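Local coordinates for effector protein Lem4 (lpg1101) (Legionella pneumophila subsp. pneumophila, PDB 6CGK) that dephosphorylates phosphotyrosine as a membrane-associated effector of the haloacid dehalogenase superfamily, its phosphatase domain using magnesium, and may also bind small GTPases, at residues K89-K102 against D111-G123. The protein carries 1 engineered substitution. Residues are numbered along the deposited sequence; the frame is centred on the assembly and turned at random.
Sequences KIVIISRNHENYIK and DHRNIIIYPRGVG. With PO4 (phosphate ion), chain B.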
loop_
_atom_site.group_PDB
_atom_site.type_symbol
_atom_site.label_atom_id
_atom_site.label_comp_id
_atom_site.label_asym_id
_atom_site.label_seq_id
_atom_site.Cartn_x
_atom_site.Cartn_y
_atom_site.Cartn_z
ATOM N N LYS A 89 -4.419 3.975 9.414
ATOM C CA LYS A 89 -3.108 3.414 9.123
ATOM C C LYS A 89 -3.102 2.891 7.699
ATOM O O LYS A 89 -4.119 2.400 7.202
ATOM C CB LYS A 89 -2.746 2.271 10.087
ATOM C CG LYS A 89 -2.417 2.724 11.509
ATOM C CD LYS A 89 -0.910 2.860 11.691
ATOM C CE LYS A 89 -0.548 3.235 13.122
ATOM N NZ LYS A 89 0.929 3.437 13.266
ATOM N N ILE A 90 -1.939 2.987 7.056
ATOM C CA ILE A 90 -1.727 2.507 5.695
ATOM C C ILE A 90 -0.856 1.264 5.758
ATOM O O ILE A 90 0.199 1.279 6.409
ATOM C CB ILE A 90 -1.033 3.559 4.808
ATOM C CG1 ILE A 90 -1.824 4.870 4.828
ATOM C CG2 ILE A 90 -0.805 2.990 3.380
ATOM C CD1 ILE A 90 -1.128 6.005 3.975
ATOM N N VAL A 91 -1.288 0.202 5.081
ATOM C CA VAL A 91 -0.536 -1.046 4.998
ATOM C C VAL A 91 -0.374 -1.374 3.516
ATOM O O VAL A 91 -1.373 -1.511 2.802
ATOM C CB VAL A 91 -1.241 -2.212 5.719
ATOM C CG1 VAL A 91 -0.417 -3.483 5.566
ATOM C CG2 VAL A 91 -1.483 -1.916 7.178
ATOM N N ILE A 92 0.869 -1.476 3.044
ATOM C CA ILE A 92 1.142 -1.876 1.654
ATOM C C ILE A 92 1.461 -3.369 1.635
ATOM O O ILE A 92 2.320 -3.846 2.393
ATOM C CB ILE A 92 2.281 -1.052 1.034
ATOM C CG1 ILE A 92 1.823 0.409 0.892
ATOM C CG2 ILE A 92 2.677 -1.686 -0.309
ATOM C CD1 ILE A 92 2.924 1.376 0.331
ATOM N N ILE A 93 0.730 -4.134 0.825
ATOM C CA ILE A 93 0.955 -5.575 0.737
ATOM C C ILE A 93 1.331 -5.879 -0.708
ATOM O O ILE A 93 0.555 -5.596 -1.631
ATOM C CB ILE A 93 -0.265 -6.413 1.169
ATOM C CG1 ILE A 93 -0.699 -6.027 2.587
ATOM C CG2 ILE A 93 0.080 -7.908 1.087
ATOM C CD1 ILE A 93 -1.871 -6.908 3.109
ATOM N N SER A 94 2.515 -6.438 -0.910
ATOM C CA SER A 94 3.036 -6.490 -2.274
ATOM C C SER A 94 3.968 -7.674 -2.437
ATOM O O SER A 94 4.728 -8.003 -1.525
ATOM C CB SER A 94 3.788 -5.190 -2.615
ATOM O OG SER A 94 4.425 -5.270 -3.888
ATOM N N ARG A 95 3.961 -8.278 -3.643
ATOM C CA ARG A 95 4.971 -9.272 -3.990
ATOM C C ARG A 95 6.275 -8.645 -4.491
ATOM O O ARG A 95 7.190 -9.404 -4.866
ATOM C CB ARG A 95 4.489 -10.228 -5.094
ATOM C CG ARG A 95 3.136 -10.814 -4.925
ATOM C CD ARG A 95 2.897 -11.888 -5.978
ATOM N NE ARG A 95 1.576 -12.492 -5.815
ATOM C CZ ARG A 95 0.462 -12.015 -6.365
ATOM N NH1 ARG A 95 0.504 -10.919 -7.121
ATOM N NH2 ARG A 95 -0.692 -12.637 -6.162
ATOM N N ASN A 96 6.369 -7.327 -4.511
ATOM C CA ASN A 96 7.597 -6.669 -4.936
ATOM C C ASN A 96 8.543 -6.519 -3.735
ATOM O O ASN A 96 8.214 -6.849 -2.595
ATOM C CB ASN A 96 7.267 -5.318 -5.579
ATOM C CG ASN A 96 8.282 -4.913 -6.633
ATOM O OD1 ASN A 96 9.469 -5.172 -6.484
ATOM N ND2 ASN A 96 7.801 -4.347 -7.732
ATOM N N HIS A 97 9.741 -6.038 -4.012
ATOM C CA HIS A 97 10.796 -5.886 -3.016
ATOM C C HIS A 97 10.554 -4.671 -2.146
ATOM O O HIS A 97 10.169 -3.611 -2.643
ATOM C CB HIS A 97 12.148 -5.678 -3.709
ATOM C CG HIS A 97 12.535 -6.787 -4.628
ATOM N ND1 HIS A 97 13.043 -7.986 -4.177
ATOM C CD2 HIS A 97 12.497 -6.873 -5.979
ATOM C CE1 HIS A 97 13.305 -8.766 -5.213
ATOM N NE2 HIS A 97 12.980 -8.116 -6.320
ATOM N N GLU A 98 10.841 -4.824 -0.847
ATOM C CA GLU A 98 10.707 -3.724 0.097
ATOM C C GLU A 98 11.496 -2.501 -0.344
ATOM O O GLU A 98 11.043 -1.353 -0.178
ATOM C CB GLU A 98 11.203 -4.177 1.463
ATOM C CG GLU A 98 10.915 -3.148 2.517
ATOM C CD GLU A 98 11.258 -3.642 3.899
ATOM O OE1 GLU A 98 11.484 -4.861 4.060
ATOM O OE2 GLU A 98 11.302 -2.812 4.827
ATOM N N ASN A 99 12.720 -2.717 -0.815
ATOM C CA ASN A 99 13.546 -1.552 -1.155
ATOM C C ASN A 99 13.090 -0.880 -2.440
ATOM O O ASN A 99 13.348 0.323 -2.643
ATOM C CB ASN A 99 15.011 -1.961 -1.229
ATOM C CG ASN A 99 15.570 -2.211 0.148
ATOM O OD1 ASN A 99 15.124 -1.577 1.115
ATOM N ND2 ASN A 99 16.516 -3.154 0.264
ATOM N N TYR A 100 12.438 -1.613 -3.332
ATOM C CA TYR A 100 11.888 -0.948 -4.514
ATOM C C TYR A 100 10.708 -0.074 -4.108
ATOM O O TYR A 100 10.566 1.066 -4.576
ATOM C CB TYR A 100 11.462 -1.992 -5.541
ATOM C CG TYR A 100 10.917 -1.440 -6.839
ATOM C CD1 TYR A 100 11.781 -0.880 -7.793
ATOM C CD2 TYR A 100 9.545 -1.491 -7.119
ATOM C CE1 TYR A 100 11.288 -0.396 -9.003
ATOM C CE2 TYR A 100 9.041 -1.020 -8.319
ATOM C CZ TYR A 100 9.926 -0.467 -9.263
ATOM O OH TYR A 100 9.453 -0.007 -10.477
ATOM N N ILE A 101 9.843 -0.613 -3.248
ATOM C CA ILE A 101 8.707 0.157 -2.753
ATOM C C ILE A 101 9.187 1.402 -2.031
ATOM O O ILE A 101 8.713 2.504 -2.311
ATOM C CB ILE A 101 7.808 -0.725 -1.875
ATOM C CG1 ILE A 101 7.236 -1.840 -2.747
ATOM C CG2 ILE A 101 6.746 0.178 -1.155
ATOM C CD1 ILE A 101 6.494 -2.984 -1.934
ATOM N N LYS A 102 10.135 1.256 -1.093
ATOM C CA LYS A 102 10.644 2.438 -0.385
ATOM C C LYS A 102 11.268 3.436 -1.343
ATOM O O LYS A 102 11.112 4.652 -1.176
ATOM C CB LYS A 102 11.679 2.044 0.678
ATOM C CG LYS A 102 11.073 1.271 1.864
ATOM C CD LYS A 102 12.140 0.947 2.899
ATOM C CE LYS A 102 11.553 0.337 4.162
ATOM N NZ LYS A 102 12.672 -0.041 5.070
ATOM N N ASP A 111 6.338 10.372 2.646
ATOM C CA ASP A 111 6.846 9.847 3.894
ATOM C C ASP A 111 6.304 8.438 4.104
ATOM O O ASP A 111 5.112 8.189 3.903
ATOM C CB ASP A 111 6.398 10.793 5.026
ATOM C CG ASP A 111 6.839 10.347 6.400
ATOM O OD1 ASP A 111 7.765 9.534 6.531
ATOM O OD2 ASP A 111 6.269 10.896 7.379
ATOM N N HIS A 112 7.184 7.494 4.428
ATOM C CA HIS A 112 6.741 6.137 4.676
ATOM C C HIS A 112 7.070 5.688 6.102
ATOM O O HIS A 112 6.901 4.504 6.425
ATOM C CB HIS A 112 7.271 5.183 3.567
ATOM C CG HIS A 112 8.762 5.071 3.464
ATOM N ND1 HIS A 112 9.512 4.288 4.312
ATOM C CD2 HIS A 112 9.640 5.584 2.558
ATOM C CE1 HIS A 112 10.787 4.354 3.973
ATOM N NE2 HIS A 112 10.894 5.143 2.915
ATOM N N ARG A 113 7.459 6.623 6.975
ATOM C CA ARG A 113 7.809 6.304 8.356
ATOM C C ARG A 113 6.725 5.474 9.030
ATOM O O ARG A 113 7.027 4.574 9.820
ATOM C CB ARG A 113 8.024 7.585 9.165
ATOM N N ASN A 114 5.459 5.788 8.759
ATOM C CA ASN A 114 4.340 5.156 9.460
ATOM C C ASN A 114 3.600 4.170 8.589
ATOM O O ASN A 114 2.644 3.553 9.061
ATOM C CB ASN A 114 3.344 6.210 9.965
ATOM C CG ASN A 114 3.928 7.118 11.051
ATOM O OD1 ASN A 114 3.779 8.345 11.000
ATOM N ND2 ASN A 114 4.592 6.522 12.028
ATOM N N ILE A 115 3.994 4.019 7.325
ATOM C CA ILE A 115 3.367 3.026 6.459
ATOM C C ILE A 115 4.001 1.675 6.737
ATOM O O ILE A 115 5.235 1.545 6.742
ATOM C CB ILE A 115 3.532 3.416 4.978
ATOM C CG1 ILE A 115 2.818 4.738 4.708
ATOM C CG2 ILE A 115 3.029 2.262 4.056
ATOM C CD1 ILE A 115 3.078 5.300 3.292
ATOM N N ILE A 116 3.159 0.653 6.942
ATOM C CA ILE A 116 3.629 -0.715 7.108
ATOM C C ILE A 116 3.701 -1.382 5.742
ATOM O O ILE A 116 2.737 -1.339 4.969
ATOM C CB ILE A 116 2.699 -1.493 8.050
ATOM C CG1 ILE A 116 2.726 -0.860 9.437
ATOM C CG2 ILE A 116 3.109 -2.972 8.083
ATOM C CD1 ILE A 116 2.033 -1.687 10.461
ATOM N N ILE A 117 4.845 -1.980 5.436
ATOM C CA ILE A 117 5.072 -2.625 4.148
ATOM C C ILE A 117 5.265 -4.115 4.394
ATOM O O ILE A 117 6.191 -4.518 5.112
ATOM C CB ILE A 117 6.288 -2.034 3.415
ATOM C CG1 ILE A 117 6.065 -0.553 3.109
ATOM C CG2 ILE A 117 6.559 -2.854 2.147
ATOM C CD1 ILE A 117 7.346 0.139 2.602
ATOM N N TYR A 118 4.406 -4.931 3.780
ATOM C CA TYR A 118 4.560 -6.390 3.803
ATOM C C TYR A 118 4.979 -6.826 2.415
ATOM O O TYR A 118 4.137 -6.901 1.503
ATOM C CB TYR A 118 3.263 -7.090 4.215
ATOM C CG TYR A 118 2.893 -6.851 5.651
ATOM C CD1 TYR A 118 3.762 -7.181 6.688
ATOM C CD2 TYR A 118 1.667 -6.298 5.968
ATOM C CE1 TYR A 118 3.375 -6.958 8.066
ATOM C CE2 TYR A 118 1.281 -6.104 7.307
ATOM C CZ TYR A 118 2.142 -6.429 8.334
ATOM O OH TYR A 118 1.733 -6.200 9.657
ATOM N N PRO A 119 6.266 -7.093 2.201
ATOM C CA PRO A 119 6.800 -7.255 0.841
ATOM C C PRO A 119 7.235 -8.681 0.533
ATOM O O PRO A 119 7.032 -9.586 1.362
ATOM C CB PRO A 119 8.004 -6.315 0.860
ATOM C CG PRO A 119 8.596 -6.624 2.260
ATOM C CD PRO A 119 7.350 -6.891 3.180
ATOM N N ARG A 120 7.847 -8.918 -0.630
ATOM C CA ARG A 120 8.397 -10.241 -0.849
ATOM C C ARG A 120 9.565 -10.471 0.108
ATOM O O ARG A 120 10.097 -9.529 0.717
ATOM C CB ARG A 120 8.836 -10.423 -2.311
ATOM C CG ARG A 120 10.255 -10.031 -2.579
ATOM C CD ARG A 120 10.739 -10.476 -4.012
ATOM N NE ARG A 120 10.889 -11.915 -4.234
ATOM C CZ ARG A 120 12.002 -12.617 -4.002
ATOM N NH1 ARG A 120 12.036 -13.917 -4.260
ATOM N NH2 ARG A 120 13.085 -12.032 -3.506
ATOM N N GLY A 121 9.934 -11.744 0.274
ATOM C CA GLY A 121 11.069 -12.102 1.096
ATOM C C GLY A 121 12.390 -11.877 0.386
ATOM O O GLY A 121 12.455 -11.519 -0.791
ATOM N N VAL A 122 13.475 -12.083 1.128
ATOM C CA VAL A 122 14.818 -11.975 0.573
ATOM C C VAL A 122 15.338 -13.375 0.315
ATOM O O VAL A 122 15.225 -14.260 1.177
ATOM C CB VAL A 122 15.760 -11.204 1.509
ATOM C CG1 VAL A 122 17.141 -11.063 0.852
ATOM C CG2 VAL A 122 15.162 -9.839 1.862
ATOM N N GLY A 123 15.881 -13.590 -0.876
ATOM C CA GLY A 123 16.428 -14.896 -1.195
ATOM C C GLY A 123 15.365 -15.971 -1.110
ATOM O O GLY A 123 14.212 -15.773 -1.511
HETATM P P PO4 B . 2.155 -6.374 -6.267
HETATM O O1 PO4 B . 2.519 -5.103 -5.520
HETATM O O2 PO4 B . 1.811 -7.546 -5.353
HETATM O O3 PO4 B . 3.365 -6.742 -7.113
HETATM O O4 PO4 B . 1.025 -6.101 -7.238
HETATM O O HOH W 1 2.637 2.116 11.488
HETATM O O HOH W 2 0.183 4.432 8.451
HETATM O O HOH W 3 8.158 -11.904 -5.848
HETATM O O HOH W 4 13.581 -8.621 -1.501
HETATM O O HOH W 5 11.728 -7.405 0.214
#
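Lys102 lays CG over one face of the His112 imidazole, a CH-pi contact 4.1 Å from the centroid, the two side chains crossing at about a right angle; NE2 of that ring is hydrogen-bonded to Glu106 OE2. The contact lies within a beta-alpha-beta unit of the HAD Rossmann-like domain: strand 89-93, helix 98-107 and one edge strand of the sheet, 116-118, parallel to the first. The Tyr118 ring carries CG2 of Ile116 on one face, takes Ile93 CG1 at its edge, and meets Val91 CG1 obliquely, 3.5 Å from CD2. His97 runs alongside Arg120, ring and guanidinium planes 66° apart, with a water at the edge of each.

Ile92 is gripped twice, its N giving to Ile116 O (2.7 Å) and its O receiving Tyr118 N almost straight, at 178°. On the helix side, Ile101 CG2 packs on Ile117 CD1 at 3.8 Å, while Pro119 CG rests against Glu98 CB.

Further along, Asn96 O takes Arg120 N (2.9 Å), and Asn96 ND2 is hydrogen-bonded to OD2 of the magnesium ligand Asp25. Ser94 holds OG anti to its own N (chi1 174°), where it accepts from Asn96 N in an ST turn and donates to phosphate O1 in the active site; next door, Arg95 N meets phosphate O2 at 2.8 Å.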